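Local coordinates for protein hydrogenase maturation factor (Thermoanaerobacter tengcongensis, PDB 3VTH) that probably transfers the carbamoyl group of carbamoyl phosphate, with ATP, to the C-terminal cysteine of HypE during [NiFe]-hydrogenase maturation, at residues Ile381-Ala384 and Pro389-Ile392; Ile51-Glu56 and Glu61-Glu66; Ala606-Arg611 and Glu658-Gly663. All blocks are in the same frame, centred on the assembly; numbering follows the deposited sequence.

Contact 1. Residues Ile381-Ala384 and Pro389-Ile392. With APC (diphosphomethylphosphonic acid adenosyl ester), chain F.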
ATOM      1  N   ILE A 381      -2.050  -4.322   1.471  1.00 21.76           N
ATOM      2  CA  ILE A 381      -0.756  -5.015   1.535  1.00 22.02           C
ATOM      3  C   ILE A 381       0.341  -4.066   1.061  1.00 21.11           C
ATOM      4  O   ILE A 381       1.414  -4.009   1.653  1.00 21.58           O
ATOM      5  CB  ILE A 381      -0.754  -6.325   0.659  1.00 22.53           C
ATOM      6  CG1 ILE A 381      -1.661  -7.397   1.271  1.00 24.56           C
ATOM      7  CG2 ILE A 381       0.670  -6.897   0.488  1.00 23.55           C
ATOM      8  CD1 ILE A 381      -3.054  -7.478   0.672  1.00 27.30           C
ATOM      9  N   ARG A 382       0.060  -3.334  -0.024  1.00 19.77           N
ATOM     10  CA  ARG A 382       1.018  -2.403  -0.583  1.00 19.67           C
ATOM     11  C   ARG A 382       0.242  -1.127  -0.885  1.00 18.96           C
ATOM     12  O   ARG A 382      -0.631  -1.108  -1.731  1.00 18.82           O
ATOM     13  CB  ARG A 382       1.676  -2.988  -1.846  1.00 19.19           C
ATOM     14  CG  ARG A 382       2.774  -2.061  -2.461  1.00 21.54           C
ATOM     15  CD  ARG A 382       3.368  -2.705  -3.741  1.00 22.62           C
ATOM     16  NE  ARG A 382       4.356  -3.732  -3.399  1.00 26.99           N
ATOM     17  CZ  ARG A 382       5.134  -4.358  -4.287  1.00 29.36           C
ATOM     18  NH1 ARG A 382       5.019  -4.088  -5.585  1.00 25.39           N
ATOM     19  NH2 ARG A 382       6.034  -5.255  -3.872  1.00 28.25           N
ATOM     20  N   ARG A 383       0.542  -0.074  -0.148  1.00 19.77           N
ATOM     21  CA  ARG A 383      -0.210   1.157  -0.279  1.00 19.76           C
ATOM     22  C   ARG A 383       0.540   2.078  -1.226  1.00 19.73           C
ATOM     23  O   ARG A 383       1.589   2.627  -0.890  1.00 20.81           O
ATOM     24  CB  ARG A 383      -0.446   1.790   1.096  1.00 19.84           C
ATOM     25  CG  ARG A 383      -1.274   3.089   1.041  1.00 21.16           C
ATOM     26  CD  ARG A 383      -1.261   3.813   2.405  1.00 24.11           C
ATOM     27  NE  ARG A 383      -1.845   5.168   2.298  1.00 22.97           N
ATOM     28  CZ  ARG A 383      -3.147   5.419   2.404  1.00 25.47           C
ATOM     29  NH1 ARG A 383      -4.013   4.432   2.622  1.00 24.71           N
ATOM     30  NH2 ARG A 383      -3.607   6.665   2.294  1.00 25.26           N
ATOM     31  N   ALA A 384       0.002   2.235  -2.424  1.00 19.88           N
ATOM     32  CA  ALA A 384       0.713   2.970  -3.477  1.00 19.61           C
ATOM     33  C   ALA A 384      -0.293   3.651  -4.396  1.00 19.40           C
ATOM     34  O   ALA A 384      -1.137   4.412  -3.907  1.00 20.11           O
ATOM     35  CB  ALA A 384       1.687   2.039  -4.247  1.00 19.22           C
ATOM     36  N   PRO A 389      -0.666   9.671  -2.337  1.00 24.64           N
ATOM     37  CA  PRO A 389      -0.152  10.139  -1.057  1.00 23.83           C
ATOM     38  C   PRO A 389      -1.232  10.692  -0.096  1.00 24.17           C
ATOM     39  O   PRO A 389      -0.946  11.605   0.687  1.00 24.03           O
ATOM     40  CB  PRO A 389       0.755  11.284  -1.484  1.00 24.09           C
ATOM     41  CG  PRO A 389      -0.042  11.926  -2.641  1.00 25.56           C
ATOM     42  CD  PRO A 389      -0.741  10.760  -3.332  1.00 24.55           C
ATOM     43  N   GLN A 390      -2.460  10.188  -0.177  1.00 24.41           N
ATOM     44  CA  GLN A 390      -3.511  10.657   0.754  1.00 24.38           C
ATOM     45  C   GLN A 390      -3.042  10.393   2.189  1.00 23.97           C
ATOM     46  O   GLN A 390      -2.629   9.255   2.517  1.00 22.64           O
ATOM     47  CB  GLN A 390      -4.862   9.985   0.477  1.00 24.61           C
ATOM     48  CG  GLN A 390      -5.993  10.386   1.456  1.00 24.08           C
ATOM     49  CD  GLN A 390      -7.352   9.803   1.073  1.00 23.83           C
ATOM     50  OE1 GLN A 390      -7.550   9.319  -0.038  1.00 25.92           O
ATOM     51  NE2 GLN A 390      -8.299   9.857   2.005  1.00 25.84           N
ATOM     52  N   PRO A 391      -3.076  11.441   3.039  1.00 24.29           N
ATOM     53  CA  PRO A 391      -2.562  11.270   4.392  1.00 25.33           C
ATOM     54  C   PRO A 391      -3.511  10.485   5.298  1.00 26.66           C
ATOM     55  O   PRO A 391      -4.708  10.371   5.009  1.00 27.02           O
ATOM     56  CB  PRO A 391      -2.416  12.702   4.893  1.00 25.88           C
ATOM     57  CG  PRO A 391      -3.531  13.466   4.137  1.00 25.56           C
ATOM     58  CD  PRO A 391      -3.507  12.835   2.777  1.00 24.84           C
ATOM     59  N   ILE A 392      -2.951   9.938   6.372  1.00 27.73           N
ATOM     60  CA  ILE A 392      -3.725   9.421   7.490  1.00 29.69           C
ATOM     61  C   ILE A 392      -4.097  10.608   8.386  1.00 31.28           C
ATOM     62  O   ILE A 392      -3.241  11.414   8.762  1.00 31.03           O
ATOM     63  CB  ILE A 392      -2.919   8.363   8.297  1.00 29.30           C
ATOM     64  CG1 ILE A 392      -2.459   7.202   7.387  1.00 29.63           C
ATOM     65  CG2 ILE A 392      -3.716   7.832   9.502  1.00 29.99           C
ATOM     66  CD1 ILE A 392      -3.544   6.602   6.509  1.00 30.39           C
TER
HETATM   67  PG  APC F 804      10.356  -6.673  -8.334  1.00 34.95           P
HETATM   68  O1G APC F 804       9.638  -5.738  -9.273  1.00 33.49           O
HETATM   69  O2G APC F 804      10.463  -8.073  -8.886  1.00 35.90           O
HETATM   70  O3G APC F 804      11.663  -6.151  -7.810  1.00 32.93           O
HETATM   71  PB  APC F 804       7.907  -6.674  -6.812  1.00 35.10           P
HETATM   72  O1B APC F 804       7.627  -5.209  -6.938  1.00 33.46           O
HETATM   73  O2B APC F 804       7.563  -7.280  -5.466  1.00 37.17           O
HETATM   74  O3B APC F 804       9.497  -6.859  -6.978  1.00 34.11           O
HETATM   75  PA  APC F 804       5.693  -6.876  -9.034  1.00 31.84           P
HETATM   76  O1A APC F 804       5.161  -7.928  -9.978  1.00 30.81           O
HETATM   77  O2A APC F 804       6.011  -5.565  -9.656  1.00 32.04           O
HETATM   78  C3A APC F 804       7.131  -7.616  -8.168  1.00 33.51           C
HETATM   79  O5' APC F 804       4.615  -6.538  -7.884  1.00 31.44           O
HETATM   80  C5' APC F 804       3.403  -7.261  -7.692  1.00 32.54           C
HETATM   81  C4' APC F 804       3.212  -7.488  -6.194  1.00 31.97           C
HETATM   82  O4' APC F 804       1.929  -8.102  -6.029  1.00 32.31           O
HETATM   83  C3' APC F 804       4.264  -8.461  -5.654  1.00 33.10           C
HETATM   84  O3' APC F 804       4.753  -8.056  -4.363  1.00 35.70           O
HETATM   85  C2' APC F 804       3.495  -9.756  -5.491  1.00 32.89           C
HETATM   86  O2' APC F 804       4.088 -10.635  -4.515  1.00 32.50           O
HETATM   87  C1' APC F 804       2.079  -9.258  -5.206  1.00 30.60           C
HETATM   88  N9  APC F 804       1.176 -10.329  -5.609  1.00 30.91           N
HETATM   89  C8  APC F 804       0.820 -10.686  -6.873  1.00 31.18           C
HETATM   90  N7  APC F 804       0.002 -11.767  -6.833  1.00 31.40           N
HETATM   91  C5  APC F 804      -0.159 -12.104  -5.535  1.00 30.05           C
HETATM   92  C6  APC F 804      -0.884 -13.147  -4.777  1.00 30.82           C
HETATM   93  N6  APC F 804      -1.636 -14.070  -5.412  1.00 32.22           N
HETATM   94  N1  APC F 804      -0.776 -13.142  -3.430  1.00 30.61           N
HETATM   95  C2  APC F 804      -0.046 -12.222  -2.767  1.00 31.61           C
HETATM   96  N3  APC F 804       0.650 -11.246  -3.373  1.00 28.96           N
HETATM   97  C4  APC F 804       0.620 -11.150  -4.732  1.00 29.83           C
HETATM   98  O   HOH W   1      -0.318   7.673   1.744  1.00 20.01           O

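Contact 2. Residues Ile51-Glu56 and Glu61-Glu66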
ATOM      1  N   ILE A  51     -12.739  30.800  -0.642  1.00 27.16           N
ATOM      2  CA  ILE A  51     -13.980  31.324  -1.225  1.00 27.20           C
ATOM      3  C   ILE A  51     -14.405  32.589  -0.495  1.00 28.52           C
ATOM      4  O   ILE A  51     -14.325  32.655   0.733  1.00 28.76           O
ATOM      5  CB  ILE A  51     -15.146  30.303  -1.112  1.00 26.89           C
ATOM      6  CG1 ILE A  51     -14.814  28.979  -1.814  1.00 26.63           C
ATOM      7  CG2 ILE A  51     -16.450  30.876  -1.707  1.00 28.19           C
ATOM      8  CD1 ILE A  51     -15.672  27.801  -1.330  1.00 24.77           C
ATOM      9  N   GLU A  52     -14.840  33.586  -1.264  1.00 29.67           N
ATOM     10  CA  GLU A  52     -15.549  34.758  -0.740  1.00 31.48           C
ATOM     11  C   GLU A  52     -16.881  34.833  -1.480  1.00 31.48           C
ATOM     12  O   GLU A  52     -16.899  34.871  -2.718  1.00 30.70           O
ATOM     13  CB  GLU A  52     -14.768  36.046  -1.010  1.00 33.22           C
ATOM     14  CG  GLU A  52     -13.470  36.188  -0.215  1.00 37.25           C
ATOM     15  CD  GLU A  52     -12.761  37.536  -0.416  1.00 43.00           C
ATOM     16  OE1 GLU A  52     -13.395  38.507  -0.890  1.00 43.56           O
ATOM     17  OE2 GLU A  52     -11.550  37.619  -0.085  1.00 45.59           O
ATOM     18  N   VAL A  53     -17.985  34.817  -0.735  1.00 31.16           N
ATOM     19  CA  VAL A  53     -19.321  34.950  -1.340  1.00 31.51           C
ATOM     20  C   VAL A  53     -20.083  36.085  -0.676  1.00 32.58           C
ATOM     21  O   VAL A  53     -19.970  36.283   0.538  1.00 32.78           O
ATOM     22  CB  VAL A  53     -20.160  33.639  -1.274  1.00 30.91           C
ATOM     23  CG1 VAL A  53     -19.673  32.631  -2.321  1.00 30.51           C
ATOM     24  CG2 VAL A  53     -20.113  33.016   0.132  1.00 31.55           C
ATOM     25  N   GLU A  54     -20.821  36.835  -1.494  1.00 32.76           N
ATOM     26  CA  GLU A  54     -21.697  37.912  -1.044  1.00 34.42           C
ATOM     27  C   GLU A  54     -23.062  37.696  -1.662  1.00 34.05           C
ATOM     28  O   GLU A  54     -23.163  37.462  -2.868  1.00 32.97           O
ATOM     29  CB  GLU A  54     -21.174  39.293  -1.485  1.00 35.33           C
ATOM     30  CG  GLU A  54     -19.705  39.506  -1.163  1.00 38.13           C
ATOM     31  CD  GLU A  54     -19.215  40.922  -1.385  1.00 41.95           C
ATOM     32  OE1 GLU A  54     -18.216  41.270  -0.722  1.00 44.75           O
ATOM     33  OE2 GLU A  54     -19.795  41.676  -2.209  1.00 42.22           O
ATOM     34  N   GLY A  55     -24.093  37.751  -0.824  1.00 34.94           N
ATOM     35  CA  GLY A  55     -25.493  37.730  -1.272  1.00 36.29           C
ATOM     36  C   GLY A  55     -26.460  37.670  -0.097  1.00 38.02           C
ATOM     37  O   GLY A  55     -26.102  38.032   1.031  1.00 38.21           O
ATOM     38  N   GLU A  56     -27.686  37.223  -0.365  1.00 39.35           N
ATOM     39  CA  GLU A  56     -28.673  36.988   0.681  1.00 41.46           C
ATOM     40  C   GLU A  56     -28.210  35.852   1.572  1.00 41.36           C
ATOM     41  O   GLU A  56     -27.626  34.873   1.090  1.00 39.90           O
ATOM     42  CB  GLU A  56     -30.045  36.644   0.093  1.00 42.96           C
ATOM     43  CG  GLU A  56     -30.695  37.755  -0.719  1.00 45.71           C
ATOM     44  CD  GLU A  56     -31.278  38.879   0.132  1.00 51.30           C
ATOM     45  OE1 GLU A  56     -31.588  39.938  -0.446  1.00 54.13           O
ATOM     46  OE2 GLU A  56     -31.450  38.717   1.366  1.00 53.95           O
ATOM     47  N   GLU A  61     -26.408  30.235   2.786  1.00 37.09           N
ATOM     48  CA  GLU A  61     -26.651  28.994   3.518  1.00 38.69           C
ATOM     49  C   GLU A  61     -26.877  27.782   2.597  1.00 37.48           C
ATOM     50  O   GLU A  61     -26.344  26.703   2.843  1.00 36.84           O
ATOM     51  CB  GLU A  61     -27.799  29.144   4.525  1.00 41.14           C
ATOM     52  CG  GLU A  61     -27.472  30.048   5.730  1.00 46.90           C
ATOM     53  CD  GLU A  61     -26.286  29.563   6.592  1.00 52.54           C
ATOM     54  OE1 GLU A  61     -25.874  30.320   7.501  1.00 56.30           O
ATOM     55  OE2 GLU A  61     -25.763  28.438   6.381  1.00 54.46           O
ATOM     56  N   ALA A  62     -27.681  27.971   1.558  1.00 37.39           N
ATOM     57  CA  ALA A  62     -27.932  26.933   0.552  1.00 37.38           C
ATOM     58  C   ALA A  62     -26.648  26.531  -0.202  1.00 35.19           C
ATOM     59  O   ALA A  62     -26.398  25.353  -0.446  1.00 34.74           O
ATOM     60  CB  ALA A  62     -29.025  27.394  -0.416  1.00 38.12           C
ATOM     61  N   PHE A  63     -25.839  27.523  -0.555  1.00 34.10           N
ATOM     62  CA  PHE A  63     -24.513  27.306  -1.155  1.00 32.78           C
ATOM     63  C   PHE A  63     -23.610  26.443  -0.242  1.00 32.44           C
ATOM     64  O   PHE A  63     -23.006  25.458  -0.694  1.00 31.28           O
ATOM     65  CB  PHE A  63     -23.902  28.687  -1.454  1.00 31.92           C
ATOM     66  CG  PHE A  63     -22.458  28.679  -1.871  1.00 31.35           C
ATOM     67  CD1 PHE A  63     -21.454  28.903  -0.940  1.00 31.20           C
ATOM     68  CD2 PHE A  63     -22.109  28.560  -3.216  1.00 31.43           C
ATOM     69  CE1 PHE A  63     -20.112  28.949  -1.331  1.00 31.11           C
ATOM     70  CE2 PHE A  63     -20.778  28.613  -3.614  1.00 30.24           C
ATOM     71  CZ  PHE A  63     -19.777  28.799  -2.671  1.00 30.07           C
ATOM     72  N   ILE A  64     -23.543  26.795   1.041  1.00 33.25           N
ATOM     73  CA  ILE A  64     -22.724  26.038   1.998  1.00 33.94           C
ATOM     74  C   ILE A  64     -23.238  24.597   2.136  1.00 35.18           C
ATOM     75  O   ILE A  64     -22.453  23.648   2.151  1.00 33.92           O
ATOM     76  CB  ILE A  64     -22.657  26.741   3.376  1.00 34.86           C
ATOM     77  CG1 ILE A  64     -21.856  28.046   3.280  1.00 33.50           C
ATOM     78  CG2 ILE A  64     -22.065  25.818   4.441  1.00 36.48           C
ATOM     79  CD1 ILE A  64     -21.906  28.908   4.577  1.00 34.55           C
ATOM     80  N   ARG A  65     -24.558  24.456   2.220  1.00 37.67           N
ATOM     81  CA  ARG A  65     -25.215  23.152   2.310  1.00 40.32           C
ATOM     82  C   ARG A  65     -24.904  22.279   1.088  1.00 39.95           C
ATOM     83  O   ARG A  65     -24.672  21.080   1.233  1.00 39.63           O
ATOM     84  CB  ARG A  65     -26.723  23.344   2.456  1.00 42.65           C
ATOM     85  CG  ARG A  65     -27.482  22.162   3.012  1.00 46.33           C
ATOM     86  CD  ARG A  65     -28.916  22.575   3.436  1.00 51.20           C
ATOM     87  NE  ARG A  65     -29.700  23.076   2.302  1.00 53.96           N
ATOM     88  CZ  ARG A  65     -30.238  24.297   2.207  1.00 55.67           C
ATOM     89  NH1 ARG A  65     -30.119  25.191   3.193  1.00 54.72           N
ATOM     90  NH2 ARG A  65     -30.927  24.620   1.115  1.00 56.20           N
ATOM     91  N   GLU A  66     -24.899  22.876  -0.107  1.00 40.02           N
ATOM     92  CA  GLU A  66     -24.527  22.128  -1.320  1.00 40.74           C
ATOM     93  C   GLU A  66     -23.097  21.608  -1.250  1.00 39.27           C
ATOM     94  O   GLU A  66     -22.838  20.461  -1.607  1.00 39.13           O
ATOM     95  CB  GLU A  66     -24.726  22.947  -2.593  1.00 40.78           C
ATOM     96  CG  GLU A  66     -26.030  22.658  -3.331  1.00 46.11           C
ATOM     97  CD  GLU A  66     -25.916  21.457  -4.258  1.00 50.73           C
ATOM     98  OE1 GLU A  66     -25.169  21.544  -5.256  1.00 50.80           O
ATOM     99  OE2 GLU A  66     -26.580  20.427  -3.994  1.00 54.47           O
TER

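Contact 3. Residues Ala606-Arg611 and Glu658-Gly663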
ATOM      1  N   ALA A 606       9.148 -26.624   6.178  1.00 28.54           N
ATOM      2  CA  ALA A 606      10.306 -27.483   5.905  1.00 30.67           C
ATOM      3  C   ALA A 606      10.110 -28.901   6.451  1.00 31.33           C
ATOM      4  O   ALA A 606      10.412 -29.885   5.781  1.00 32.03           O
ATOM      5  CB  ALA A 606      11.585 -26.859   6.495  1.00 29.61           C
ATOM      6  N   LEU A 607       9.583 -28.982   7.671  1.00 31.52           N
ATOM      7  CA  LEU A 607       9.412 -30.249   8.363  1.00 33.02           C
ATOM      8  C   LEU A 607       8.400 -31.134   7.682  1.00 34.10           C
ATOM      9  O   LEU A 607       8.575 -32.350   7.649  1.00 35.20           O
ATOM     10  CB  LEU A 607       9.013 -30.033   9.826  1.00 32.56           C
ATOM     11  CG  LEU A 607      10.194 -29.736  10.757  1.00 34.86           C
ATOM     12  CD1 LEU A 607       9.700 -29.241  12.117  1.00 36.07           C
ATOM     13  CD2 LEU A 607      11.081 -30.986  10.921  1.00 34.94           C
ATOM     14  N   ILE A 608       7.327 -30.545   7.158  1.00 33.27           N
ATOM     15  CA  ILE A 608       6.334 -31.368   6.457  1.00 34.83           C
ATOM     16  C   ILE A 608       6.551 -31.400   4.942  1.00 35.95           C
ATOM     17  O   ILE A 608       5.683 -31.842   4.186  1.00 36.93           O
ATOM     18  CB  ILE A 608       4.880 -31.041   6.871  1.00 34.35           C
ATOM     19  CG1 ILE A 608       4.444 -29.657   6.361  1.00 33.47           C
ATOM     20  CG2 ILE A 608       4.751 -31.123   8.413  1.00 33.66           C
ATOM     21  CD1 ILE A 608       2.959 -29.380   6.572  1.00 33.43           C
ATOM     22  N   GLY A 609       7.723 -30.950   4.512  1.00 36.20           N
ATOM     23  CA  GLY A 609       8.127 -31.084   3.118  1.00 37.93           C
ATOM     24  C   GLY A 609       7.370 -30.223   2.123  1.00 38.48           C
ATOM     25  O   GLY A 609       7.252 -30.599   0.953  1.00 39.20           O
ATOM     26  N   VAL A 610       6.890 -29.073   2.551  1.00 38.14           N
ATOM     27  CA  VAL A 610       6.294 -28.113   1.647  1.00 39.09           C
ATOM     28  C   VAL A 610       7.347 -27.555   0.713  1.00 40.18           C
ATOM     29  O   VAL A 610       7.168 -27.517  -0.450  1.00 40.69           O
ATOM     30  CB  VAL A 610       5.595 -26.997   2.408  1.00 38.01           C
ATOM     31  CG1 VAL A 610       5.174 -25.867   1.515  1.00 37.66           C
ATOM     32  CG2 VAL A 610       4.430 -27.519   3.116  1.00 38.31           C
ATOM     33  N   ARG A 611       8.447 -27.131   1.271  1.00 40.66           N
ATOM     34  CA  ARG A 611       9.621 -26.599   0.582  1.00 42.72           C
ATOM     35  C   ARG A 611      10.835 -26.763   1.496  1.00 42.79           C
ATOM     36  O   ARG A 611      10.684 -26.766   2.711  1.00 42.36           O
ATOM     37  CB  ARG A 611       9.429 -25.100   0.265  1.00 42.15           C
ATOM     38  CG  ARG A 611       8.845 -24.851  -1.122  1.00 46.33           C
ATOM     39  CD  ARG A 611       8.769 -23.372  -1.471  1.00 49.09           C
ATOM     40  NE  ARG A 611       8.420 -23.217  -2.889  1.00 53.24           N
ATOM     41  CZ  ARG A 611       9.291 -22.918  -3.849  1.00 54.83           C
ATOM     42  NH1 ARG A 611      10.573 -22.719  -3.558  1.00 55.10           N
ATOM     43  NH2 ARG A 611       8.877 -22.806  -5.102  1.00 56.76           N
ATOM     44  N   GLU A 658       5.006 -35.874  14.174  1.00 37.25           N
ATOM     45  CA  GLU A 658       4.311 -37.123  14.462  1.00 39.35           C
ATOM     46  C   GLU A 658       3.147 -37.333  13.497  1.00 39.06           C
ATOM     47  O   GLU A 658       2.959 -38.436  12.973  1.00 39.14           O
ATOM     48  CB  GLU A 658       3.791 -37.156  15.898  1.00 40.07           C
ATOM     49  CG  GLU A 658       4.833 -37.485  16.944  1.00 44.67           C
ATOM     50  CD  GLU A 658       4.190 -37.811  18.279  1.00 49.56           C
ATOM     51  OE1 GLU A 658       3.545 -36.913  18.871  1.00 50.85           O
ATOM     52  OE2 GLU A 658       4.312 -38.973  18.721  1.00 53.68           O
ATOM     53  N   ASP A 659       2.370 -36.274  13.275  1.00 37.42           N
ATOM     54  CA  ASP A 659       1.267 -36.334  12.321  1.00 38.13           C
ATOM     55  C   ASP A 659       1.782 -36.652  10.927  1.00 38.65           C
ATOM     56  O   ASP A 659       1.173 -37.436  10.203  1.00 39.53           O
ATOM     57  CB  ASP A 659       0.455 -35.036  12.315  1.00 36.94           C
ATOM     58  CG  ASP A 659      -0.561 -34.970  13.463  1.00 37.55           C
ATOM     59  OD1 ASP A 659      -0.661 -35.924  14.247  1.00 37.45           O
ATOM     60  OD2 ASP A 659      -1.269 -33.958  13.578  1.00 37.34           O
ATOM     61  N   TYR A 660       2.917 -36.060  10.577  1.00 38.59           N
ATOM     62  CA  TYR A 660       3.501 -36.207   9.255  1.00 40.08           C
ATOM     63  C   TYR A 660       3.962 -37.644   9.014  1.00 41.89           C
ATOM     64  O   TYR A 660       3.655 -38.229   7.973  1.00 42.30           O
ATOM     65  CB  TYR A 660       4.655 -35.219   9.070  1.00 39.35           C
ATOM     66  CG  TYR A 660       5.312 -35.266   7.711  1.00 41.95           C
ATOM     67  CD1 TYR A 660       4.588 -34.971   6.558  1.00 44.15           C
ATOM     68  CD2 TYR A 660       6.664 -35.583   7.577  1.00 44.69           C
ATOM     69  CE1 TYR A 660       5.184 -35.012   5.301  1.00 47.23           C
ATOM     70  CE2 TYR A 660       7.275 -35.622   6.311  1.00 47.09           C
ATOM     71  CZ  TYR A 660       6.525 -35.333   5.187  1.00 47.65           C
ATOM     72  OH  TYR A 660       7.102 -35.363   3.931  1.00 51.64           O
ATOM     73  N   MET A 661       4.683 -38.198   9.987  1.00 42.65           N
ATOM     74  CA  MET A 661       5.138 -39.585   9.938  1.00 45.15           C
ATOM     75  C   MET A 661       3.988 -40.590   9.823  1.00 46.15           C
ATOM     76  O   MET A 661       4.146 -41.632   9.198  1.00 46.96           O
ATOM     77  CB  MET A 661       5.999 -39.919  11.161  1.00 45.60           C
ATOM     78  CG  MET A 661       7.386 -39.272  11.140  1.00 48.24           C
ATOM     79  SD  MET A 661       8.212 -39.375   9.523  1.00 55.19           S
ATOM     80  CE  MET A 661       8.911 -41.012   9.592  1.00 56.48           C
ATOM     81  N   LYS A 662       2.847 -40.262  10.431  1.00 45.72           N
ATOM     82  CA  LYS A 662       1.675 -41.149  10.447  1.00 47.01           C
ATOM     83  C   LYS A 662       1.002 -41.182   9.087  1.00 46.99           C
ATOM     84  O   LYS A 662       0.238 -42.088   8.797  1.00 48.49           O
ATOM     85  CB  LYS A 662       0.662 -40.697  11.505  1.00 46.70           C
ATOM     86  CG  LYS A 662       0.739 -41.456  12.813  1.00 49.97           C
ATOM     87  CD  LYS A 662       0.301 -40.591  13.991  1.00 52.20           C
ATOM     88  CE  LYS A 662       0.134 -41.451  15.237  1.00 56.15           C
ATOM     89  NZ  LYS A 662       0.329 -40.660  16.500  1.00 58.24           N
ATOM     90  N   GLY A 663       1.286 -40.180   8.261  1.00 45.47           N
ATOM     91  CA  GLY A 663       0.711 -40.101   6.932  1.00 45.59           C
ATOM     92  C   GLY A 663      -0.425 -39.098   6.802  1.00 44.86           C
ATOM     93  O   GLY A 663      -1.190 -39.174   5.858  1.00 45.44           O
TER

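Contact 1. Residues Ile381-Ala384 and Pro389-Ile392
The guanidinium of Arg383 has CD1 of Ile392 over one face, offset toward the rim, and the backbone carbonyl of Gln390 and water 1 at its edge, in plane. Arg383 NH2 donates to Gln390 O at 2.8 Å with an N-H...O angle of 144°, and the donor stands 34° out of the carbonyl plane. Water 1 makes a second route: it accepts from Arg383 NE at 3.0 Å and donates to Gln390 O at 2.9 Å, so two bonds grip that oxygen. The long chain of Arg383, straight from CG to NE, carries its charge across the loop, where NH1 also reaches the carbonyl of Lys729.

Arg382, the neighbour, turns to the nucleotide. One face of its guanidinium lies against the ribose, under C4' and O3' of APC, while the beta phosphorus sits at its edge. NH1 bonds O1B at 3.1 Å and NH2 bonds O2B at 3.0 Å, a two-pronged grip on one phosphate. A bend at chi3 (-80°) sets the group there.

The chemistry thus separates two adjacent arginines: Arg382 would offset phosphate charge in a pocket shared with Lys245 and Lys250, whereas Arg383 spends its N-H groups on neutral oxygens and ties the loop that leaves strand 377-378 to its own later part, just before strand 392-393.

Contact 2. Residues Ile51-Glu56 and Glu61-Glu66
In the acylphosphatase-like domain of this protein, a ferredoxin-like beta-alpha-beta-beta-alpha-beta fold, Ile51 and Val53 on strand 48-55 meet Phe63 on helix 57-69. The two elements follow each other in the chain and form the first half of a beta-alpha-beta crossover that passes over strand 10-17 on its way to strand 76-85. Glu56 is the N-cap of the helix, and its carboxylate pairs with Arg5. The helix then runs over the sheet, with the CA atoms of Val53 and Phe63 9.2 Å apart, the shortest such distance between the two segments.

Phe63 is the one helix residue that reaches the strand here. With CG anti to the backbone N (chi1 171°), its ring is carried down from the helix to the sheet. CG1 of Val53 lies 3.7 Å above the ring plane, displaced toward the rim, and 4.1 Å from the ring centroid at 26° off the normal, which makes a CH-pi contact. The side chains of Ile51 and Phe63 run toward each other, and Ile51 CG2 comes in obliquely on the same side of the ring as Val53 CG1. Around the same ring, Val29 and Ile32 of helix 25-35, Ile14 of strand 10-17 and Leu38 add further apolar contacts, so Phe63 joins both helices to the sheet.

The bonds from CA to CB of Ile51 and Val53 point toward the helix, while that of Glu52 points away from it, and the carboxylate of Glu52 meets Lys88 and Tyr90. The side chain of Ile51 lies about 8 Å from those of Arg26 and Asn44, the predicted active-site residues, without touching them. At the far end of the ring, CZ of Phe63 is 4.0 Å from Ile51 CG2 and 3.8 Å from Val53 CG1.

Contact 3. Residues Ala606-Arg611 and Glu658-Gly663
The CA atoms of Ile608 and Tyr660 are 6.3 Å apart. Ile608 is where the chain leaves helix 597-607, and Gly609, with phi at 70°, is the C-prime residue of the Schellman motif that closes it. Gly609 N bonds back to Ala606 O at 3.2 Å. This helix end, in the Kae1-like part of the protein, packs against the last turn of helix 649-662, which ends in a Schellman motif of its own at Gly663.

Tyr660 makes the junction. Its CG is anti to the backbone N (chi1 -179°), which swings the ring out from its helix and under the turn. Ile608 CA stands over the middle of the ring, 4.0 Å from its centroid and 9° off the normal, a nearly vertical CH-pi contact. Ile608 CB adds an apolar touch on CD1, and on the same side of the ring the carbonyl oxygen of Leu607 lies obliquely, 3.8 Å from CD2 of Tyr660. Replacing Tyr660 with an alanine would probably open a gap beneath the Ile608 backbone and leave the two helix ends without their shared aromatic surface. Ile669 of helix 666-692 also touches both Ile608 and Tyr660. Ile608 O, which has a weak hydrogen bond from Lys666 NZ, comes to 3.4 Å from Tyr660 CE1.

Contacts 1 and 2 are buried, whereas contact 3 is only partly so, yet depth and location differ: the centre of contact 1 is about 5 Å from the chain centre, those of contacts 2 and 3 about 38 and 35 Å, on opposite sides of it. No secondary-structure element is shared, and nearest atoms stay about 18 Å apart or more. Chemistry follows place. In the loop that joins two sheets, beside the nucleotide, contact 1 works through charged groups, a carbonyl and a water; within single domains, the other two have no hydrogen bond across them and rely on an aromatic ring. In contact 2 that ring meets side-chain methyls, in contact 3 largely backbone.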